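Local coordinates for protein PTS-dependent dihydroxyacetone kinase, ADP-binding subunit DhaL (Lactococcus lactis subsp. lactis, PDB 3CR3) that carries ADP and magnesium for dihydroxyacetone kinase, taking a phosphoryl group from DhaM to form bound ATP and passing it to dihydroxyacetone held on DhaK, at residues Ser101-Gln112 with Met124-Leu135; Val148-Ala157 with Ser169-Gln178. All coordinates share one frame; numbering follows the deposited sequence.

Contact 1: residues Ser101-Gln112 with Met124-Leu135; sequences SELIYAGLEAIQ and MVDIWSAFLNDL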
loop_
_atom_site.group_PDB
_atom_site.type_symbol
_atom_site.label_atom_id
_atom_site.label_comp_id
_atom_site.label_asym_id
_atom_site.label_seq_id
_atom_site.Cartn_x
_atom_site.Cartn_y
_atom_site.Cartn_z
ATOM N N SER A 101 13.808 34.335 21.934
ATOM C CA SER A 101 14.520 33.700 20.825
ATOM C C SER A 101 15.037 32.294 21.193
ATOM O O SER A 101 14.981 31.388 20.375
ATOM C CB SER A 101 15.588 34.618 20.186
ATOM O OG SER A 101 16.841 34.569 20.864
ATOM N N GLU A 102 15.478 32.097 22.434
ATOM C CA GLU A 102 15.854 30.751 22.916
ATOM C C GLU A 102 14.720 29.720 22.835
ATOM O O GLU A 102 14.965 28.555 22.495
ATOM C CB GLU A 102 16.380 30.821 24.350
ATOM C CG GLU A 102 17.821 31.308 24.458
ATOM C CD GLU A 102 18.772 30.222 24.907
ATOM O OE1 GLU A 102 18.930 29.197 24.195
ATOM O OE2 GLU A 102 19.362 30.394 25.993
ATOM N N LEU A 103 13.494 30.149 23.152
ATOM C CA LEU A 103 12.307 29.299 23.046
ATOM C C LEU A 103 12.024 28.925 21.588
ATOM O O LEU A 103 11.898 27.744 21.238
ATOM C CB LEU A 103 11.073 29.977 23.674
ATOM C CG LEU A 103 11.159 30.256 25.190
ATOM C CD1 LEU A 103 9.931 31.029 25.708
ATOM C CD2 LEU A 103 11.347 28.964 25.981
ATOM N N ILE A 104 11.966 29.942 20.741
ATOM C CA ILE A 104 11.683 29.755 19.330
ATOM C C ILE A 104 12.754 28.844 18.728
ATOM O O ILE A 104 12.444 27.976 17.918
ATOM C CB ILE A 104 11.581 31.122 18.580
ATOM C CG1 ILE A 104 10.500 32.021 19.207
ATOM C CG2 ILE A 104 11.351 30.929 17.081
ATOM C CD1 ILE A 104 9.130 31.332 19.452
ATOM N N TYR A 105 14.002 29.029 19.161
ATOM C CA TYR A 105 15.095 28.185 18.713
ATOM C C TYR A 105 14.823 26.737 19.090
ATOM O O TYR A 105 14.950 25.848 18.258
ATOM C CB TYR A 105 16.432 28.638 19.317
ATOM C CG TYR A 105 17.611 27.802 18.854
ATOM C CD1 TYR A 105 18.427 28.241 17.820
ATOM C CD2 TYR A 105 17.897 26.564 19.451
ATOM C CE1 TYR A 105 19.511 27.480 17.389
ATOM C CE2 TYR A 105 18.970 25.788 19.021
ATOM C CZ TYR A 105 19.777 26.256 17.989
ATOM O OH TYR A 105 20.851 25.509 17.558
ATOM N N ALA A 106 14.458 26.504 20.350
ATOM C CA ALA A 106 14.102 25.153 20.793
ATOM C C ALA A 106 13.009 24.579 19.888
ATOM O O ALA A 106 13.149 23.481 19.383
ATOM C CB ALA A 106 13.653 25.152 22.253
ATOM N N GLY A 107 11.939 25.343 19.671
ATOM C CA GLY A 107 10.803 24.889 18.842
ATOM C C GLY A 107 11.203 24.548 17.410
ATOM O O GLY A 107 10.826 23.505 16.891
ATOM N N LEU A 108 11.989 25.425 16.782
ATOM C CA LEU A 108 12.442 25.218 15.392
ATOM C C LEU A 108 13.286 23.961 15.253
ATOM O O LEU A 108 13.061 23.145 14.363
ATOM C CB LEU A 108 13.223 26.441 14.885
ATOM C CG LEU A 108 13.996 26.363 13.556
ATOM C CD1 LEU A 108 13.076 26.146 12.344
ATOM C CD2 LEU A 108 14.827 27.630 13.386
ATOM N N GLU A 109 14.248 23.811 16.159
ATOM C CA GLU A 109 15.148 22.665 16.191
ATOM C C GLU A 109 14.333 21.371 16.284
ATOM O O GLU A 109 14.610 20.396 15.582
ATOM C CB GLU A 109 16.107 22.808 17.386
ATOM C CG GLU A 109 17.158 21.720 17.499
ATOM C CD GLU A 109 17.929 21.773 18.814
ATOM O OE1 GLU A 109 17.309 22.028 19.878
ATOM O OE2 GLU A 109 19.160 21.556 18.783
ATOM N N ALA A 110 13.320 21.381 17.149
ATOM C CA ALA A 110 12.440 20.230 17.327
ATOM C C ALA A 110 11.563 19.926 16.102
ATOM O O ALA A 110 11.353 18.757 15.778
ATOM C CB ALA A 110 11.574 20.415 18.573
ATOM N N ILE A 111 11.042 20.958 15.433
ATOM C CA ILE A 111 10.233 20.742 14.216
ATOM C C ILE A 111 11.111 20.162 13.116
ATOM O O ILE A 111 10.699 19.255 12.382
ATOM C CB ILE A 111 9.534 22.049 13.707
ATOM C CG1 ILE A 111 8.559 22.600 14.742
ATOM C CG2 ILE A 111 8.749 21.811 12.385
ATOM C CD1 ILE A 111 8.143 24.038 14.447
ATOM N N GLN A 112 12.324 20.692 13.005
ATOM C CA GLN A 112 13.261 20.209 12.007
ATOM C C GLN A 112 13.682 18.766 12.293
ATOM O O GLN A 112 13.738 17.948 11.380
ATOM C CB GLN A 112 14.447 21.155 11.873
ATOM C CG GLN A 112 14.089 22.388 11.077
ATOM C CD GLN A 112 15.306 23.188 10.665
ATOM O OE1 GLN A 112 15.882 23.916 11.469
ATOM N NE2 GLN A 112 15.710 23.048 9.405
HETATM N N MSE A 124 6.118 25.169 7.649
HETATM C CA MSE A 124 6.200 26.061 8.811
HETATM C C MSE A 124 7.633 26.324 9.275
HETATM O O MSE A 124 7.889 27.332 9.872
HETATM C CB MSE A 124 5.378 25.502 9.974
HETATM C CG MSE A 124 5.956 24.203 10.573
HETATM SE SE MSE A 124 4.788 23.452 11.981
HETATM C CE MSE A 124 5.103 24.696 13.342
ATOM N N VAL A 125 8.544 25.391 9.026
ATOM C CA VAL A 125 9.984 25.584 9.269
ATOM C C VAL A 125 10.482 26.924 8.690
ATOM O O VAL A 125 11.307 27.613 9.294
ATOM C CB VAL A 125 10.808 24.389 8.688
ATOM C CG1 VAL A 125 12.294 24.713 8.595
ATOM C CG2 VAL A 125 10.603 23.128 9.533
ATOM N N ASP A 126 9.934 27.306 7.542
ATOM C CA ASP A 126 10.363 28.533 6.857
ATOM C C ASP A 126 10.065 29.776 7.684
ATOM O O ASP A 126 10.886 30.680 7.769
ATOM C CB ASP A 126 9.691 28.640 5.493
ATOM C CG ASP A 126 9.925 27.428 4.639
ATOM O OD1 ASP A 126 10.917 26.703 4.877
ATOM O OD2 ASP A 126 9.108 27.187 3.731
ATOM N N ILE A 127 8.894 29.810 8.320
ATOM C CA ILE A 127 8.530 30.977 9.085
ATOM C C ILE A 127 9.140 30.935 10.493
ATOM O O ILE A 127 9.508 31.988 11.033
ATOM C CB ILE A 127 6.986 31.259 9.058
ATOM C CG1 ILE A 127 6.669 32.666 9.591
ATOM C CG2 ILE A 127 6.224 30.189 9.806
ATOM C CD1 ILE A 127 5.333 33.245 9.096
ATOM N N TRP A 128 9.271 29.735 11.072
ATOM C CA TRP A 128 9.932 29.592 12.371
ATOM C C TRP A 128 11.355 30.132 12.260
ATOM O O TRP A 128 11.801 30.900 13.115
ATOM C CB TRP A 128 9.916 28.129 12.868
ATOM C CG TRP A 128 8.627 27.736 13.555
ATOM C CD1 TRP A 128 7.422 27.442 12.958
ATOM C CD2 TRP A 128 8.418 27.583 14.966
ATOM N NE1 TRP A 128 6.469 27.144 13.924
ATOM C CE2 TRP A 128 7.057 27.227 15.159
ATOM C CE3 TRP A 128 9.237 27.737 16.087
ATOM C CZ2 TRP A 128 6.516 26.996 16.431
ATOM C CZ3 TRP A 128 8.689 27.537 17.343
ATOM C CH2 TRP A 128 7.343 27.165 17.502
ATOM N N SER A 129 12.038 29.766 11.175
ATOM C CA SER A 129 13.412 30.219 10.914
ATOM C C SER A 129 13.489 31.712 10.651
ATOM O O SER A 129 14.335 32.404 11.231
ATOM C CB SER A 129 14.014 29.470 9.730
ATOM O OG SER A 129 15.348 29.901 9.495
ATOM N N ALA A 130 12.620 32.208 9.769
ATOM C CA ALA A 130 12.585 33.646 9.443
ATOM C C ALA A 130 12.273 34.495 10.676
ATOM O O ALA A 130 12.856 35.566 10.879
ATOM C CB ALA A 130 11.573 33.926 8.302
ATOM N N PHE A 131 11.359 34.005 11.513
ATOM C CA PHE A 131 10.960 34.737 12.717
ATOM C C PHE A 131 12.088 34.805 13.746
ATOM O O PHE A 131 12.349 35.875 14.322
ATOM C CB PHE A 131 9.700 34.099 13.314
ATOM C CG PHE A 131 9.218 34.744 14.575
ATOM C CD1 PHE A 131 8.798 36.083 14.584
ATOM C CD2 PHE A 131 9.122 34.002 15.751
ATOM C CE1 PHE A 131 8.324 36.682 15.755
ATOM C CE2 PHE A 131 8.635 34.583 16.930
ATOM C CZ PHE A 131 8.234 35.922 16.935
ATOM N N LEU A 132 12.760 33.676 13.975
ATOM C CA LEU A 132 13.944 33.637 14.861
ATOM C C LEU A 132 15.051 34.565 14.373
ATOM O O LEU A 132 15.629 35.323 15.151
ATOM C CB LEU A 132 14.493 32.212 14.992
ATOM C CG LEU A 132 15.804 32.010 15.765
ATOM C CD1 LEU A 132 15.613 32.325 17.259
ATOM C CD2 LEU A 132 16.310 30.603 15.568
ATOM N N ASN A 133 15.353 34.485 13.082
ATOM C CA ASN A 133 16.366 35.359 12.490
ATOM C C ASN A 133 16.031 36.827 12.789
ATOM O O ASN A 133 16.893 37.587 13.215
ATOM C CB ASN A 133 16.507 35.098 10.981
ATOM C CG ASN A 133 17.333 33.834 10.667
ATOM O OD1 ASN A 133 18.224 33.448 11.431
ATOM N ND2 ASN A 133 17.051 33.208 9.526
ATOM N N ASP A 134 14.758 37.186 12.613
ATOM C CA ASP A 134 14.266 38.546 12.890
ATOM C C ASP A 134 14.446 38.948 14.359
ATOM O O ASP A 134 14.908 40.052 14.653
ATOM C CB ASP A 134 12.794 38.691 12.466
ATOM C CG ASP A 134 12.632 38.917 10.962
ATOM O OD1 ASP A 134 13.652 39.173 10.280
ATOM O OD2 ASP A 134 11.482 38.845 10.469
ATOM N N LEU A 135 14.085 38.050 15.275
ATOM C CA LEU A 135 14.277 38.290 16.711
ATOM C C LEU A 135 15.754 38.526 17.048
ATOM O O LEU A 135 16.077 39.390 17.849
ATOM C CB LEU A 135 13.713 37.131 17.547
ATOM C CG LEU A 135 12.201 36.853 17.564
ATOM C CD1 LEU A 135 11.929 35.493 18.211
ATOM C CD2 LEU A 135 11.409 37.954 18.260
#
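Trp128 lays one face of its indole under Ile111, whose CD1 sits almost straight above the five-membered ring, 3.5 Å from its centroid and 10° off the normal, a CH-pi contact. With CG beside the backbone N (chi1 -83°), the indole reaches across to helix 101-112, where CZ3 lies 3.7 Å from CA of Gly107; a side chain at that glycine would collide with the ring. The carbonyl oxygen of Ile104 meets the indole edge near its plane, and NE1 bonds to Ser180 of helix 175-191. A gap between the helices, beside Gly107 and under Ile111, would probably open if an alanine replaced Trp128, and Ser180 OG would lose its indole partner. Segments 101-112 and 125-135 run nearly antiparallel (157°), their axes coming within 9.6 Å, and pack knobs-into-holes within the all-helical DhaL fold: Ile104, Leu108, Trp128 and Leu132 are the knobs. Leu108 splits its methyls, CD1 lying 3.8 Å from Trp128 CB and CD2 3.8 Å from Ser129 CA. Ile104 turns CG2 to Leu132 CB and CG1 to Phe131 CE2, its side chain crossing the phenylalanine at about a right angle. Farther along, Leu132 CD1 packs 3.7 Å from Ser101 CB, while its CD2 meets Tyr105 CD1. Near the ADP pocket, to which Met124 belongs, Ile111 CG2 touches Val125 CG2 at 3.6 Å.

Contact 2: residues Val148-Ala157 with Ser169-Gln178; sequences VVKASAGLLA and SIGHIDPGTQ. With ADP (adenosine-5'-diphosphate), chain G.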
loop_
_atom_site.group_PDB
_atom_site.type_symbol
_atom_site.label_atom_id
_atom_site.label_comp_id
_atom_site.label_asym_id
_atom_site.label_seq_id
_atom_site.Cartn_x
_atom_site.Cartn_y
_atom_site.Cartn_z
ATOM N N VAL A 148 6.666 36.370 4.756
ATOM C CA VAL A 148 7.035 34.947 4.666
ATOM C C VAL A 148 5.865 34.060 4.227
ATOM O O VAL A 148 6.045 33.130 3.434
ATOM C CB VAL A 148 7.648 34.425 5.994
ATOM C CG1 VAL A 148 8.051 32.929 5.874
ATOM C CG2 VAL A 148 8.854 35.266 6.378
ATOM N N VAL A 149 4.673 34.347 4.750
ATOM C CA VAL A 149 3.465 33.625 4.362
ATOM C C VAL A 149 3.203 33.748 2.853
ATOM O O VAL A 149 2.962 32.755 2.166
ATOM C CB VAL A 149 2.223 34.149 5.144
ATOM C CG1 VAL A 149 0.919 33.537 4.593
ATOM C CG2 VAL A 149 2.379 33.884 6.635
ATOM N N LYS A 150 3.261 34.970 2.339
ATOM C CA LYS A 150 3.049 35.190 0.915
ATOM C C LYS A 150 4.143 34.522 0.092
ATOM O O LYS A 150 3.865 33.956 -0.964
ATOM C CB LYS A 150 2.989 36.685 0.591
ATOM C CG LYS A 150 1.670 37.335 0.907
ATOM C CD LYS A 150 1.616 38.728 0.330
ATOM C CE LYS A 150 0.257 39.375 0.580
ATOM N NZ LYS A 150 -0.798 38.861 -0.362
ATOM N N ALA A 151 5.375 34.590 0.590
ATOM C CA ALA A 151 6.529 33.996 -0.087
ATOM C C ALA A 151 6.423 32.482 -0.172
ATOM O O ALA A 151 7.013 31.867 -1.076
ATOM C CB ALA A 151 7.844 34.411 0.598
ATOM N N SER A 152 5.661 31.876 0.745
ATOM C CA SER A 152 5.495 30.426 0.711
ATOM C C SER A 152 4.868 29.945 -0.585
ATOM O O SER A 152 5.123 28.823 -1.018
ATOM C CB SER A 152 4.733 29.889 1.939
ATOM O OG SER A 152 3.329 30.006 1.786
ATOM N N ALA A 153 4.067 30.794 -1.215
ATOM C CA ALA A 153 3.364 30.428 -2.454
ATOM C C ALA A 153 4.331 30.035 -3.577
ATOM O O ALA A 153 4.117 29.030 -4.268
ATOM C CB ALA A 153 2.440 31.576 -2.908
ATOM N N GLY A 154 5.410 30.805 -3.731
ATOM C CA GLY A 154 6.366 30.603 -4.838
ATOM C C GLY A 154 7.209 29.338 -4.752
ATOM O O GLY A 154 7.837 28.943 -5.723
ATOM N N LEU A 155 7.229 28.706 -3.574
ATOM C CA LEU A 155 8.089 27.561 -3.319
ATOM C C LEU A 155 7.493 26.256 -3.836
ATOM O O LEU A 155 6.262 26.063 -3.799
ATOM C CB LEU A 155 8.370 27.431 -1.808
ATOM C CG LEU A 155 9.126 28.559 -1.086
ATOM C CD1 LEU A 155 8.980 28.422 0.407
ATOM C CD2 LEU A 155 10.617 28.559 -1.466
ATOM N N LEU A 156 8.376 25.365 -4.308
ATOM C CA LEU A 156 8.043 23.958 -4.560
ATOM C C LEU A 156 7.959 23.217 -3.230
ATOM O O LEU A 156 8.881 23.266 -2.428
ATOM C CB LEU A 156 9.100 23.291 -5.448
ATOM C CG LEU A 156 8.902 21.816 -5.827
ATOM C CD1 LEU A 156 7.842 21.670 -6.900
ATOM C CD2 LEU A 156 10.194 21.176 -6.282
ATOM N N ALA A 157 6.847 22.532 -3.001
ATOM C CA ALA A 157 6.702 21.706 -1.811
ATOM C C ALA A 157 7.535 20.436 -1.930
ATOM O O ALA A 157 7.388 19.677 -2.876
ATOM C CB ALA A 157 5.228 21.347 -1.589
ATOM N N SER A 169 2.186 22.437 -6.753
ATOM C CA SER A 169 2.163 23.073 -5.423
ATOM C C SER A 169 2.611 24.536 -5.446
ATOM O O SER A 169 2.350 25.284 -4.508
ATOM C CB SER A 169 3.004 22.285 -4.418
ATOM O OG SER A 169 4.377 22.412 -4.711
ATOM N N ILE A 170 3.293 24.928 -6.518
ATOM C CA ILE A 170 3.704 26.314 -6.741
ATOM C C ILE A 170 2.478 27.194 -7.009
ATOM O O ILE A 170 1.603 26.838 -7.799
ATOM C CB ILE A 170 4.718 26.396 -7.927
ATOM C CG1 ILE A 170 5.998 25.613 -7.585
ATOM C CG2 ILE A 170 5.015 27.837 -8.284
ATOM C CD1 ILE A 170 6.852 25.200 -8.797
ATOM N N GLY A 171 2.393 28.327 -6.320
ATOM C CA GLY A 171 1.231 29.201 -6.452
ATOM C C GLY A 171 0.201 29.028 -5.348
ATOM O O GLY A 171 -0.861 29.654 -5.397
ATOM N N HIS A 172 0.514 28.199 -4.349
ATOM C CA HIS A 172 -0.375 27.964 -3.222
ATOM C C HIS A 172 0.318 28.220 -1.894
ATOM O O HIS A 172 1.396 27.676 -1.626
ATOM C CB HIS A 172 -0.965 26.544 -3.285
ATOM C CG HIS A 172 -1.723 26.280 -4.545
ATOM N ND1 HIS A 172 -2.948 26.859 -4.806
ATOM C CD2 HIS A 172 -1.400 25.567 -5.649
ATOM C CE1 HIS A 172 -3.355 26.496 -6.008
ATOM N NE2 HIS A 172 -2.437 25.707 -6.538
ATOM N N ILE A 173 -0.296 29.075 -1.071
ATOM C CA ILE A 173 0.245 29.388 0.257
ATOM C C ILE A 173 0.175 28.148 1.171
ATOM O O ILE A 173 -0.837 27.463 1.199
ATOM C CB ILE A 173 -0.493 30.617 0.877
ATOM C CG1 ILE A 173 -0.244 31.858 0.012
ATOM C CG2 ILE A 173 -0.102 30.803 2.364
ATOM C CD1 ILE A 173 -1.134 33.073 0.315
ATOM N N ASP A 174 1.264 27.852 1.881
ATOM C CA ASP A 174 1.331 26.706 2.793
ATOM C C ASP A 174 0.482 26.924 4.058
ATOM O O ASP A 174 0.663 27.915 4.746
ATOM C CB ASP A 174 2.776 26.471 3.219
ATOM C CG ASP A 174 2.926 25.265 4.118
ATOM O OD1 ASP A 174 2.504 24.153 3.712
ATOM O OD2 ASP A 174 3.454 25.436 5.232
ATOM N N PRO A 175 -0.456 26.011 4.353
ATOM C CA PRO A 175 -1.309 26.206 5.537
ATOM C C PRO A 175 -0.580 26.241 6.909
ATOM O O PRO A 175 -0.910 27.079 7.728
ATOM C CB PRO A 175 -2.316 25.040 5.467
ATOM C CG PRO A 175 -1.784 24.077 4.493
ATOM C CD PRO A 175 -0.838 24.821 3.566
ATOM N N GLY A 176 0.375 25.348 7.147
ATOM C CA GLY A 176 1.170 25.368 8.363
ATOM C C GLY A 176 1.946 26.665 8.545
ATOM O O GLY A 176 2.108 27.138 9.671
ATOM N N THR A 177 2.466 27.217 7.440
ATOM C CA THR A 177 3.160 28.504 7.463
ATOM C C THR A 177 2.210 29.597 7.960
ATOM O O THR A 177 2.592 30.424 8.785
ATOM C CB THR A 177 3.764 28.848 6.088
ATOM O OG1 THR A 177 4.692 27.822 5.705
ATOM C CG2 THR A 177 4.512 30.190 6.117
ATOM N N GLN A 178 0.977 29.587 7.456
ATOM C CA GLN A 178 -0.046 30.530 7.889
ATOM C C GLN A 178 -0.432 30.342 9.355
ATOM O O GLN A 178 -0.560 31.319 10.095
ATOM C CB GLN A 178 -1.311 30.435 7.016
ATOM C CG GLN A 178 -2.408 31.426 7.391
ATOM C CD GLN A 178 -2.000 32.867 7.237
ATOM O OE1 GLN A 178 -1.498 33.497 8.178
ATOM N NE2 GLN A 178 -2.196 33.405 6.047
HETATM P PB ADP G . -1.611 16.795 7.220
HETATM O O1B ADP G . -3.065 16.811 6.873
HETATM O O2B ADP G . -1.173 15.517 7.848
HETATM O O3B ADP G . -0.704 17.252 6.077
HETATM P PA ADP G . -2.073 19.392 8.436
HETATM O O1A ADP G . -2.910 19.668 7.234
HETATM O O2A ADP G . -2.734 19.605 9.779
HETATM O O3A ADP G . -1.433 17.901 8.393
HETATM O "O5'" ADP G . -0.733 20.291 8.383
HETATM C "C5'" ADP G . -0.078 20.548 7.137
HETATM C "C4'" ADP G . 1.142 21.394 7.434
HETATM O "O4'" ADP G . 2.125 20.664 8.178
HETATM C "C3'" ADP G . 1.859 21.861 6.179
HETATM O "O3'" ADP G . 1.248 23.066 5.716
HETATM C "C2'" ADP G . 3.300 22.064 6.643
HETATM O "O2'" ADP G . 3.564 23.400 7.077
HETATM C "C1'" ADP G . 3.418 21.178 7.876
HETATM N N9 ADP G . 4.296 20.031 7.582
HETATM C C8 ADP G . 3.897 18.905 6.951
HETATM N N7 ADP G . 4.923 18.049 6.834
HETATM C C5 ADP G . 5.999 18.639 7.389
HETATM C C6 ADP G . 7.412 18.275 7.591
HETATM N N6 ADP G . 7.845 17.070 7.172
HETATM N N1 ADP G . 8.217 19.164 8.215
HETATM C C2 ADP G . 7.772 20.358 8.654
HETATM N N3 ADP G . 6.508 20.752 8.497
HETATM C C4 ADP G . 5.593 19.951 7.878
#
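Ser152 points its hydroxyl at the loop ahead of helix 175-191. OG accepts from Asp174 N at 3.0 Å, with 164° at the hydrogen, and donates to Val149 O within its own segment. Its chi1 of 83°, which holds OG between the backbone N and the carbonyl carbon, allows both bonds at once. Beside it, Val149 and Ile173 pass at a slant, Val149 CG1 resting 3.7 Å from Ile173 CG2. Thr177 packs its methyl CG2 against Val149 CA, leaving OG1 to donate to Asp174 OD2 on the anti lone pair. Gly171 N, in the type II turn from Ser169 to His172, donates to Ala153 O at 2.8 Å from above the carbonyl plane. At the far end Ser169 OG takes the N-H of Ala157 at 3.0 Å and also bonds to Gly166. Asp174, its CG anti to the backbone N (chi1 -178°), directs its carboxylate at the ribose: OD1 accepts from ADP O3' at 2.6 Å and OD2 from O2' at 2.7 Å. Asp174 holds the N-cap position, its OD2 accepting from Thr177 N above the carboxylate plane, while Gly176 N donates to ADP O3', and this helix start forms the ribose-binding end of the nucleotide pocket.

The two contacts follow in series along the chain: contact 1 pairs helices 100-115 and 125-136, and contact 2 then joins the end of helix 142-151, with the loop after it, to the start of helix 175-191. Their centres lie about 17 Å apart, yet they touch directly, Ala130 CB meeting Val148 CG2 at 3.6 Å and Asp126 OD2 lying against Leu155 CD1. Helix 175-191 serves both, beginning in contact 2 and running on to cover Trp128 and Phe131 of contact 1 with Phe184. Contact 1 reaches the ADP ribose through Met124, whose N bonds to O2', and contact 2 through the start of helix 175-191, so both contribute residues to one nucleotide site.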